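Local coordinates for malonyl CoA-acyl carrier protein transacylase (Burkholderia pseudomallei 1710b, PDB 3EZO) that probably transfers the malonyl group of malonyl-CoA to holo acyl carrier protein, giving malonyl-ACP and free CoA, at residues Ala204-Ser208 with Ser209-Pro213; Lys250-Leu253 with Val254-Ala257; Leu62-Thr65 with Thr66-Gln69; Phe167-Pro170 with Ala171-Val174. All coordinates share one frame; numbering follows the deposited sequence.

Interaction 1: Ala204-Ser208 with Ser209-Pro213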
loop_
_atom_site.group_PDB
_atom_site.type_symbol
_atom_site.label_atom_id
_atom_site.label_comp_id
_atom_site.label_asym_id
_atom_site.label_seq_id
_atom_site.Cartn_x
_atom_site.Cartn_y
_atom_site.Cartn_z
ATOM N N ALA A 204 7.924 -13.316 -4.301
ATOM C CA ALA A 204 6.596 -13.775 -4.704
ATOM C C ALA A 204 6.011 -12.747 -5.674
ATOM O O ALA A 204 6.273 -11.540 -5.530
ATOM C CB ALA A 204 5.750 -13.926 -3.501
ATOM N N PRO A 205 5.247 -13.189 -6.671
ATOM C CA PRO A 205 4.796 -12.295 -7.760
ATOM C C PRO A 205 3.523 -11.542 -7.426
ATOM O O PRO A 205 2.463 -11.745 -8.066
ATOM C CB PRO A 205 4.533 -13.287 -8.883
ATOM C CG PRO A 205 3.974 -14.475 -8.193
ATOM C CD PRO A 205 4.687 -14.549 -6.860
ATOM N N PHE A 206 3.611 -10.677 -6.426
ATOM C CA PHE A 206 2.452 -9.962 -5.933
ATOM C C PHE A 206 1.776 -9.134 -7.032
ATOM O O PHE A 206 2.430 -8.537 -7.909
ATOM C CB PHE A 206 2.876 -8.987 -4.818
ATOM C CG PHE A 206 3.475 -9.638 -3.598
ATOM C CD1 PHE A 206 3.238 -10.963 -3.267
ATOM C CD2 PHE A 206 4.232 -8.876 -2.733
ATOM C CE1 PHE A 206 3.793 -11.523 -2.130
ATOM C CE2 PHE A 206 4.803 -9.451 -1.576
ATOM C CZ PHE A 206 4.568 -10.767 -1.293
ATOM N N HIS A 207 0.451 -9.104 -6.960
ATOM C CA HIS A 207 -0.390 -8.298 -7.837
ATOM C C HIS A 207 -0.410 -8.811 -9.285
ATOM O O HIS A 207 -1.012 -8.177 -10.131
ATOM C CB HIS A 207 -0.040 -6.805 -7.694
ATOM C CG HIS A 207 -0.344 -6.271 -6.330
ATOM N ND1 HIS A 207 -1.637 -6.095 -5.882
ATOM C CD2 HIS A 207 0.470 -5.898 -5.306
ATOM C CE1 HIS A 207 -1.605 -5.666 -4.622
ATOM N NE2 HIS A 207 -0.338 -5.525 -4.256
ATOM N N SER A 208 0.196 -9.982 -9.522
ATOM C CA SER A 208 0.046 -10.746 -10.766
ATOM C C SER A 208 -1.067 -11.780 -10.664
ATOM O O SER A 208 -1.466 -12.194 -9.570
ATOM C CB SER A 208 1.351 -11.459 -11.157
ATOM O OG SER A 208 1.562 -12.655 -10.415
ATOM N N SER A 209 -1.576 -12.177 -11.826
ATOM C CA SER A 209 -2.578 -13.243 -11.912
ATOM C C SER A 209 -2.115 -14.551 -11.314
ATOM O O SER A 209 -2.937 -15.387 -10.948
ATOM C CB SER A 209 -2.989 -13.447 -13.383
ATOM O OG SER A 209 -1.870 -13.780 -14.198
ATOM N N LEU A 210 -0.797 -14.757 -11.189
ATOM C CA LEU A 210 -0.277 -15.937 -10.477
ATOM C C LEU A 210 -0.673 -15.992 -9.017
ATOM O O LEU A 210 -0.683 -17.063 -8.413
ATOM C CB LEU A 210 1.217 -16.063 -10.601
ATOM C CG LEU A 210 1.777 -15.947 -12.011
ATOM C CD1 LEU A 210 3.300 -16.206 -11.898
ATOM C CD2 LEU A 210 1.069 -16.916 -12.877
ATOM N N LEU A 211 -1.065 -14.852 -8.450
ATOM C CA LEU A 211 -1.457 -14.820 -7.056
ATOM C C LEU A 211 -2.929 -15.146 -6.812
ATOM O O LEU A 211 -3.395 -14.961 -5.697
ATOM C CB LEU A 211 -1.076 -13.478 -6.409
ATOM C CG LEU A 211 -0.225 -13.649 -5.131
ATOM C CD1 LEU A 211 1.229 -14.041 -5.450
ATOM C CD2 LEU A 211 -0.236 -12.398 -4.269
ATOM N N LYS A 212 -3.665 -15.669 -7.808
ATOM C CA LYS A 212 -5.073 -15.993 -7.599
ATOM C C LYS A 212 -5.347 -16.803 -6.319
ATOM O O LYS A 212 -6.393 -16.604 -5.680
ATOM C CB LYS A 212 -5.630 -16.775 -8.786
ATOM C CG LYS A 212 -7.031 -17.354 -8.583
ATOM C CD LYS A 212 -7.411 -18.313 -9.697
ATOM C CE LYS A 212 -8.750 -19.018 -9.466
ATOM N NZ LYS A 212 -8.809 -19.940 -8.331
ATOM N N PRO A 213 -4.448 -17.758 -5.967
ATOM C CA PRO A 213 -4.747 -18.535 -4.764
ATOM C C PRO A 213 -4.797 -17.677 -3.500
ATOM O O PRO A 213 -5.580 -17.952 -2.633
ATOM C CB PRO A 213 -3.619 -19.577 -4.721
ATOM C CG PRO A 213 -3.123 -19.688 -6.186
ATOM C CD PRO A 213 -3.346 -18.351 -6.777
#
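Leu211 N reaches back to Ser208 O across 2.9 Å in a fairly straight bond, with the donor standing well above the carbonyl plane. The hydroxyl of Ser208 turns the other way: it donates to Pro205 O, OG to O 2.7 Å, arriving in the carbonyl plane on a lone pair. A chi1 of 79° sets OG between the backbone N and the carbonyl carbon, from where it can reach back to Pro205 O. Pro205 O also takes the backbone N of Ser208, so two donors from one residue grip it. Ser208 OG in turn receives a weak, bent bond from Leu210 N.

The Ser208 N to Pro205 O bond closes a type II beta turn from Pro205 to Ser208, with Pro205 also at the centre of an inverse gamma turn; Leu211 N to Ser208 O belongs to the following turn, into helix 212-223, whose N-cap position is Leu211. The first turn carries His207, predicted to be an active-site residue; its side chain leaves the backbone away from residues 209-213, NE2 being hydrogen-bonded to Ser98 OG and ND1 to the carbonyls of Gln256 and Gly259.

Packing fills the inside of the bend. Leu211 splits its branches: CD1 lies against Pro205, 3.8 Å from its CD, while CD2 meets the ring of Phe206 obliquely, 3.9 Å from CD1 of that ring. The proline ring is met a second time by Leu210, whose CB comes to 4.0 Å from Pro205 CG, the two side chains crossing at about a right angle. Met127, from helix 113-128, touches both Phe206 and Leu211.

Interaction 2: Lys250-Leu253 with Val254-Ala257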
loop_
_atom_site.group_PDB
_atom_site.type_symbol
_atom_site.label_atom_id
_atom_site.label_comp_id
_atom_site.label_asym_id
_atom_site.label_seq_id
_atom_site.Cartn_x
_atom_site.Cartn_y
_atom_site.Cartn_z
ATOM N N LYS A 250 -15.057 -5.813 0.204
ATOM C CA LYS A 250 -14.425 -7.103 0.331
ATOM C C LYS A 250 -13.936 -7.633 -1.013
ATOM O O LYS A 250 -12.779 -8.069 -1.114
ATOM C CB LYS A 250 -15.375 -8.134 0.939
ATOM C CG LYS A 250 -15.818 -7.859 2.363
ATOM C CD LYS A 250 -16.568 -9.067 2.971
ATOM C CE LYS A 250 -17.035 -8.756 4.389
ATOM N NZ LYS A 250 -17.758 -9.871 4.993
ATOM N N ASP A 251 -14.798 -7.600 -2.040
ATOM C CA ASP A 251 -14.412 -8.148 -3.326
ATOM C C ASP A 251 -13.234 -7.381 -3.958
ATOM O O ASP A 251 -12.333 -7.983 -4.573
ATOM C CB ASP A 251 -15.587 -8.178 -4.312
ATOM C CG ASP A 251 -15.206 -8.883 -5.592
ATOM O OD1 ASP A 251 -14.885 -10.092 -5.541
ATOM O OD2 ASP A 251 -15.144 -8.186 -6.617
ATOM N N ALA A 252 -13.239 -6.060 -3.771
ATOM C CA ALA A 252 -12.135 -5.225 -4.234
ATOM C C ALA A 252 -10.849 -5.598 -3.500
ATOM O O ALA A 252 -9.777 -5.609 -4.094
ATOM C CB ALA A 252 -12.461 -3.755 -4.080
ATOM N N LEU A 253 -10.941 -5.930 -2.219
ATOM C CA LEU A 253 -9.748 -6.412 -1.498
ATOM C C LEU A 253 -9.274 -7.785 -1.992
ATOM O O LEU A 253 -8.069 -8.022 -2.061
ATOM C CB LEU A 253 -9.955 -6.436 0.022
ATOM C CG LEU A 253 -10.134 -5.078 0.703
ATOM C CD1 LEU A 253 -10.432 -5.323 2.215
ATOM C CD2 LEU A 253 -8.947 -4.147 0.478
ATOM N N VAL A 254 -10.220 -8.674 -2.306
ATOM C CA VAL A 254 -9.913 -10.035 -2.826
ATOM C C VAL A 254 -9.159 -9.917 -4.150
ATOM O O VAL A 254 -8.060 -10.501 -4.324
ATOM C CB VAL A 254 -11.216 -10.889 -2.964
ATOM C CG1 VAL A 254 -11.014 -12.149 -3.843
ATOM C CG2 VAL A 254 -11.794 -11.252 -1.584
ATOM N N ARG A 255 -9.705 -9.114 -5.076
ATOM C CA ARG A 255 -9.125 -8.993 -6.405
ATOM C C ARG A 255 -7.843 -8.189 -6.369
ATOM O O ARG A 255 -6.919 -8.399 -7.206
ATOM C CB ARG A 255 -10.141 -8.422 -7.397
ATOM C CG ARG A 255 -11.224 -9.437 -7.788
ATOM C CD ARG A 255 -12.226 -8.904 -8.839
ATOM N NE ARG A 255 -13.014 -7.808 -8.295
ATOM C CZ ARG A 255 -12.884 -6.522 -8.601
ATOM N NH1 ARG A 255 -12.014 -6.131 -9.500
ATOM N NH2 ARG A 255 -13.658 -5.608 -7.984
ATOM N N GLN A 256 -7.738 -7.295 -5.400
ATOM C CA GLN A 256 -6.551 -6.432 -5.304
ATOM C C GLN A 256 -5.249 -7.230 -5.266
ATOM O O GLN A 256 -4.258 -6.829 -5.865
ATOM C CB GLN A 256 -6.622 -5.572 -4.062
ATOM C CG GLN A 256 -5.541 -4.486 -3.924
ATOM C CD GLN A 256 -5.104 -4.178 -2.498
ATOM O OE1 GLN A 256 -4.832 -5.080 -1.686
ATOM N NE2 GLN A 256 -4.911 -2.898 -2.224
ATOM N N ALA A 257 -5.270 -8.345 -4.552
ATOM C CA ALA A 257 -4.054 -9.074 -4.244
ATOM C C ALA A 257 -3.417 -9.670 -5.486
ATOM O O ALA A 257 -2.193 -9.850 -5.514
ATOM C CB ALA A 257 -4.322 -10.148 -3.218
HETATM O O HOH W 1 -5.840 -7.424 -0.776
#
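Asp251 and Arg255, one helical turn apart, form a salt bridge on the more open flank of this helix. OD2 of Asp251 takes NE of Arg255 at 2.7 Å with a nearly straight N-H (168°), while NH2 of the same guanidinium adds a weak, bent bond to that oxygen at 3.3 Å. The oxygen lies at the guanidinium edge, almost in its plane, yet the arginine approaches from above the carboxylate plane; the two flat groups are turned 35° against each other. A bend at chi3 (-65°) folds the arginine back toward the aspartate. NH2 has a second acid, Asp239, so the arginine ties the helix to a neighbouring loop.

The other flanks are closely packed, Leu253 against Tyr102 and Leu105 of helix 99-107 and Val254 against Arg219 and Leu222 of helix 212-223. Val254 CG2 rests 3.4 Å from Lys250 O, beside the bond its own N makes to that carbonyl at 2.9 Å. Gln256 is buried as well, its NE2 held by Asn237 OD1 and Ser98 O and its OE1 by Arg123. A water donates to both Leu253 O and Gln256 OE1, at 2.6 Å from the first and 2.7 Å from the second, bridging backbone and amide.

Successive i to i+4 backbone bonds, such as Arg255 N to Asp251 O at 2.9 Å, run through this part of helix 246-256, whose C-terminal part delivers Gln256 O to ND1 of His207 in the predicted Ser-His active site.

Interaction 3: Leu62-Thr65 with Thr66-Gln69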
loop_
_atom_site.group_PDB
_atom_site.type_symbol
_atom_site.label_atom_id
_atom_site.label_comp_id
_atom_site.label_asym_id
_atom_site.label_seq_id
_atom_site.Cartn_x
_atom_site.Cartn_y
_atom_site.Cartn_z
ATOM N N LEU A 62 11.767 -7.052 10.969
ATOM C CA LEU A 62 10.816 -6.016 10.609
ATOM C C LEU A 62 10.407 -6.204 9.156
ATOM O O LEU A 62 9.253 -5.907 8.775
ATOM C CB LEU A 62 11.415 -4.617 10.802
ATOM C CG LEU A 62 10.489 -3.402 10.633
ATOM C CD1 LEU A 62 9.422 -3.320 11.734
ATOM C CD2 LEU A 62 11.283 -2.102 10.549
ATOM N N ASN A 63 11.359 -6.671 8.342
ATOM C CA ASN A 63 11.108 -6.885 6.916
ATOM C C ASN A 63 10.511 -8.242 6.526
ATOM O O ASN A 63 10.332 -8.493 5.351
ATOM C CB ASN A 63 12.384 -6.715 6.111
ATOM C CG ASN A 63 12.920 -5.352 6.149
ATOM O OD1 ASN A 63 12.227 -4.366 6.405
ATOM N ND2 ASN A 63 14.183 -5.261 5.859
ATOM N N LEU A 64 10.207 -9.122 7.451
ATOM C CA LEU A 64 9.427 -10.302 7.073
ATOM C C LEU A 64 8.012 -9.811 6.729
ATOM O O LEU A 64 7.401 -9.126 7.539
ATOM C CB LEU A 64 9.325 -11.293 8.217
ATOM C CG LEU A 64 10.642 -11.805 8.813
ATOM C CD1 LEU A 64 10.343 -12.633 10.032
ATOM C CD2 LEU A 64 11.415 -12.579 7.755
ATOM N N THR A 65 7.480 -10.187 5.566
ATOM C CA THR A 65 6.211 -9.613 5.090
ATOM C C THR A 65 5.056 -9.828 6.060
ATOM O O THR A 65 4.210 -8.956 6.209
ATOM C CB THR A 65 5.823 -10.137 3.688
ATOM O OG1 THR A 65 5.323 -11.476 3.813
ATOM C CG2 THR A 65 7.023 -10.092 2.743
ATOM N N THR A 66 5.027 -10.972 6.739
ATOM C CA THR A 66 4.027 -11.253 7.781
ATOM C C THR A 66 4.100 -10.278 8.962
ATOM O O THR A 66 3.142 -10.167 9.740
ATOM C CB THR A 66 4.156 -12.718 8.338
ATOM O OG1 THR A 66 5.554 -13.116 8.344
ATOM C CG2 THR A 66 3.247 -13.734 7.501
ATOM N N ASN A 67 5.258 -9.624 9.123
ATOM C CA ASN A 67 5.407 -8.516 10.071
ATOM C C ASN A 67 5.216 -7.188 9.383
ATOM O O ASN A 67 4.565 -6.310 9.929
ATOM C CB ASN A 67 6.817 -8.479 10.696
ATOM C CG ASN A 67 7.020 -9.528 11.710
ATOM O OD1 ASN A 67 6.060 -10.013 12.350
ATOM N ND2 ASN A 67 8.290 -9.875 11.927
ATOM N N THR A 68 5.812 -7.020 8.207
ATOM C CA THR A 68 5.780 -5.740 7.520
ATOM C C THR A 68 4.315 -5.258 7.308
ATOM O O THR A 68 4.023 -4.097 7.547
ATOM C CB THR A 68 6.567 -5.758 6.188
ATOM O OG1 THR A 68 7.854 -6.331 6.389
ATOM C CG2 THR A 68 6.744 -4.360 5.652
ATOM N N GLN A 69 3.403 -6.148 6.895
ATOM C CA GLN A 69 2.037 -5.704 6.571
ATOM C C GLN A 69 1.282 -5.179 7.828
ATOM O O GLN A 69 0.826 -4.033 7.838
ATOM C CB GLN A 69 1.269 -6.791 5.796
ATOM C CG GLN A 69 1.809 -6.948 4.374
ATOM C CD GLN A 69 0.890 -7.674 3.440
ATOM O OE1 GLN A 69 -0.323 -7.721 3.641
ATOM N NE2 GLN A 69 1.476 -8.259 2.393
#
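Thr68 OG1 donates to Leu62 O at 2.8 Å, coming in the carbonyl plane on a lone pair. This ties the first turn of one helix to the last residue of the helix before it. OG1 of Thr68 lies anti to its carbonyl carbon, beside the backbone N (chi1 -49°), an orientation that faces it toward the preceding residues, with CG2 anti to the backbone N.

Leu64 O accepts two backbone donors. Thr68 N meets it at 2.7 Å in a well-aligned bond, close to the carbonyl plane, and Asn67 N meets it at the same 2.7 Å but more bent and from well above that plane. Leu64 occupies the N-cap position, and its carbonyl takes the amides of Asn67 and Thr68 in the first turn of the helix. The next bond follows regular helical spacing, from Gln69 N to Thr65 O at 3.0 Å.

Asn67 lies side by side with Leu64, both side chains pointing the same way; ND2 sits 3.9 Å from Leu64 CD1 and is hydrogen-bonded to Glu61 O, the carbonyl just before Leu62. At the other end, the amide of Gln69 is taken up by two outside partners: NE2 gives to Gln18 OE1, and OE1 accepts from Arg123 NH1. Asn63 OD1 accepts from Gln21 NE2.

The whole joint connects helix 59-62 to helix 65-85. Leu62 and Asn67 face helix 50-56 through Ile54 and Leu53, whereas Thr65, Thr66 and Gln69 lie along helix 113-128, touching Gln128, Ala124 and Met127.

Interaction 4: Phe167-Pro170 with Ala171-Val174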
loop_
_atom_site.group_PDB
_atom_site.type_symbol
_atom_site.label_atom_id
_atom_site.label_comp_id
_atom_site.label_asym_id
_atom_site.label_seq_id
_atom_site.Cartn_x
_atom_site.Cartn_y
_atom_site.Cartn_z
ATOM N N PHE A 167 1.143 0.729 -11.088
ATOM C CA PHE A 167 1.298 1.990 -11.766
ATOM C C PHE A 167 1.416 3.120 -10.735
ATOM O O PHE A 167 0.416 3.638 -10.259
ATOM C CB PHE A 167 0.097 2.186 -12.716
ATOM C CG PHE A 167 -0.044 1.081 -13.723
ATOM C CD1 PHE A 167 0.793 1.015 -14.808
ATOM C CD2 PHE A 167 -0.993 0.084 -13.557
ATOM C CE1 PHE A 167 0.655 -0.038 -15.740
ATOM C CE2 PHE A 167 -1.129 -0.945 -14.483
ATOM C CZ PHE A 167 -0.313 -0.997 -15.554
ATOM N N ASN A 168 2.669 3.514 -10.448
ATOM C CA ASN A 168 3.033 4.334 -9.290
ATOM C C ASN A 168 3.204 5.802 -9.587
ATOM O O ASN A 168 2.784 6.640 -8.785
ATOM C CB ASN A 168 4.332 3.778 -8.682
ATOM C CG ASN A 168 4.092 2.471 -7.978
ATOM O OD1 ASN A 168 2.934 2.089 -7.748
ATOM N ND2 ASN A 168 5.149 1.757 -7.671
ATOM N N ALA A 169 3.806 6.108 -10.732
ATOM C CA ALA A 169 3.936 7.487 -11.211
ATOM C C ALA A 169 4.236 7.400 -12.678
ATOM O O ALA A 169 4.634 6.335 -13.168
ATOM C CB ALA A 169 5.086 8.216 -10.469
ATOM N N PRO A 170 4.035 8.488 -13.407
ATOM C CA PRO A 170 4.538 8.482 -14.787
ATOM C C PRO A 170 5.970 7.964 -14.858
ATOM O O PRO A 170 6.839 8.416 -14.104
ATOM C CB PRO A 170 4.499 9.968 -15.192
ATOM C CG PRO A 170 3.469 10.577 -14.289
ATOM C CD PRO A 170 3.517 9.809 -13.008
ATOM N N ALA A 171 6.211 7.026 -15.761
ATOM C CA ALA A 171 7.527 6.490 -15.986
ATOM C C ALA A 171 8.032 5.684 -14.812
ATOM O O ALA A 171 9.229 5.406 -14.699
ATOM C CB ALA A 171 8.536 7.631 -16.388
ATOM N N GLN A 172 7.113 5.229 -13.966
ATOM C CA GLN A 172 7.481 4.406 -12.833
ATOM C C GLN A 172 6.457 3.247 -12.653
ATOM O O GLN A 172 5.321 3.463 -12.212
ATOM C CB GLN A 172 7.582 5.315 -11.625
ATOM C CG GLN A 172 7.894 4.631 -10.385
ATOM C CD GLN A 172 8.424 5.606 -9.274
ATOM O OE1 GLN A 172 8.749 6.787 -9.518
ATOM N NE2 GLN A 172 8.492 5.086 -8.060
ATOM N N VAL A 173 6.873 2.045 -13.065
ATOM C CA VAL A 173 5.986 0.885 -13.145
ATOM C C VAL A 173 6.681 -0.326 -12.585
ATOM O O VAL A 173 7.847 -0.587 -12.889
ATOM C CB VAL A 173 5.490 0.638 -14.601
ATOM C CG1 VAL A 173 4.541 -0.548 -14.656
ATOM C CG2 VAL A 173 4.867 1.915 -15.180
ATOM N N VAL A 174 5.979 -1.060 -11.730
ATOM C CA VAL A 174 6.458 -2.323 -11.249
ATOM C C VAL A 174 5.751 -3.444 -12.001
ATOM O O VAL A 174 4.533 -3.435 -12.152
ATOM C CB VAL A 174 6.247 -2.463 -9.712
ATOM C CG1 VAL A 174 6.608 -3.861 -9.175
ATOM C CG2 VAL A 174 7.036 -1.289 -8.910
#
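A beta hairpin turns here between strands 162-169 and 172-176, and a classic beta bulge sits right at its end. Gln172 O receives both amides of the bulge: Asn168 N at 3.2 Å, almost in line with the carbonyl, and Ala169 N in a weak bond at 3.4 Å. Gln172 N returns to Ala169 O at 2.8 Å, closing the type II turn from Ala169 to Gln172, with Pro170 and Ala171 at its corners.

Because Asn168 and Ala169 both oppose Gln172, the register slips by one residue between the Ala169-Gln172 pair, which is hydrogen-bonded, and the non-hydrogen-bonded Phe167-Val173 pair. These strands are the edge strand and its neighbour in the four-stranded antiparallel sheet. On one face, the Phe167 ring and Val173 lie side by side, the ring's CD1 4.1 Å from CG1 of the valine, under helix 146-156. On the other, Ala169 CB meets Gln172 CB at 4.0 Å, against Leu290 of helix 286-294.

The Asn168 side chain crosses that of Val174 at a slant, its ND2 3.8 Å from CG2 of the valine; OD1 of the asparagine accepts from NE2 of His97, next to Ser98, the predicted active-site serine.

In the fold
Along the chain the order is interaction 3, interaction 4, interaction 1, interaction 2, all within the acyl transferase domain. Interactions 1 and 2 touch, with centres about 12 Å apart: the end of helix 246-256 meets the loop before helix 212-223, where His207 N probably bonds to Ala257 O. Interaction 3 lies about 18 Å from interaction 1 and about 20 Å from interaction 2, centre to centre, and interactions 3 and 4 are the farthest pair at about 24 Å. Interaction 4 belongs to the antiparallel four-stranded sheet. Interactions 1 and 2 meet at the predicted Ser98-His207 site, with side chains of interactions 3 and 4 within about 6 to 8 Å of it. Arg123 binds the amides of both Gln69 and Gln256 and touches His207.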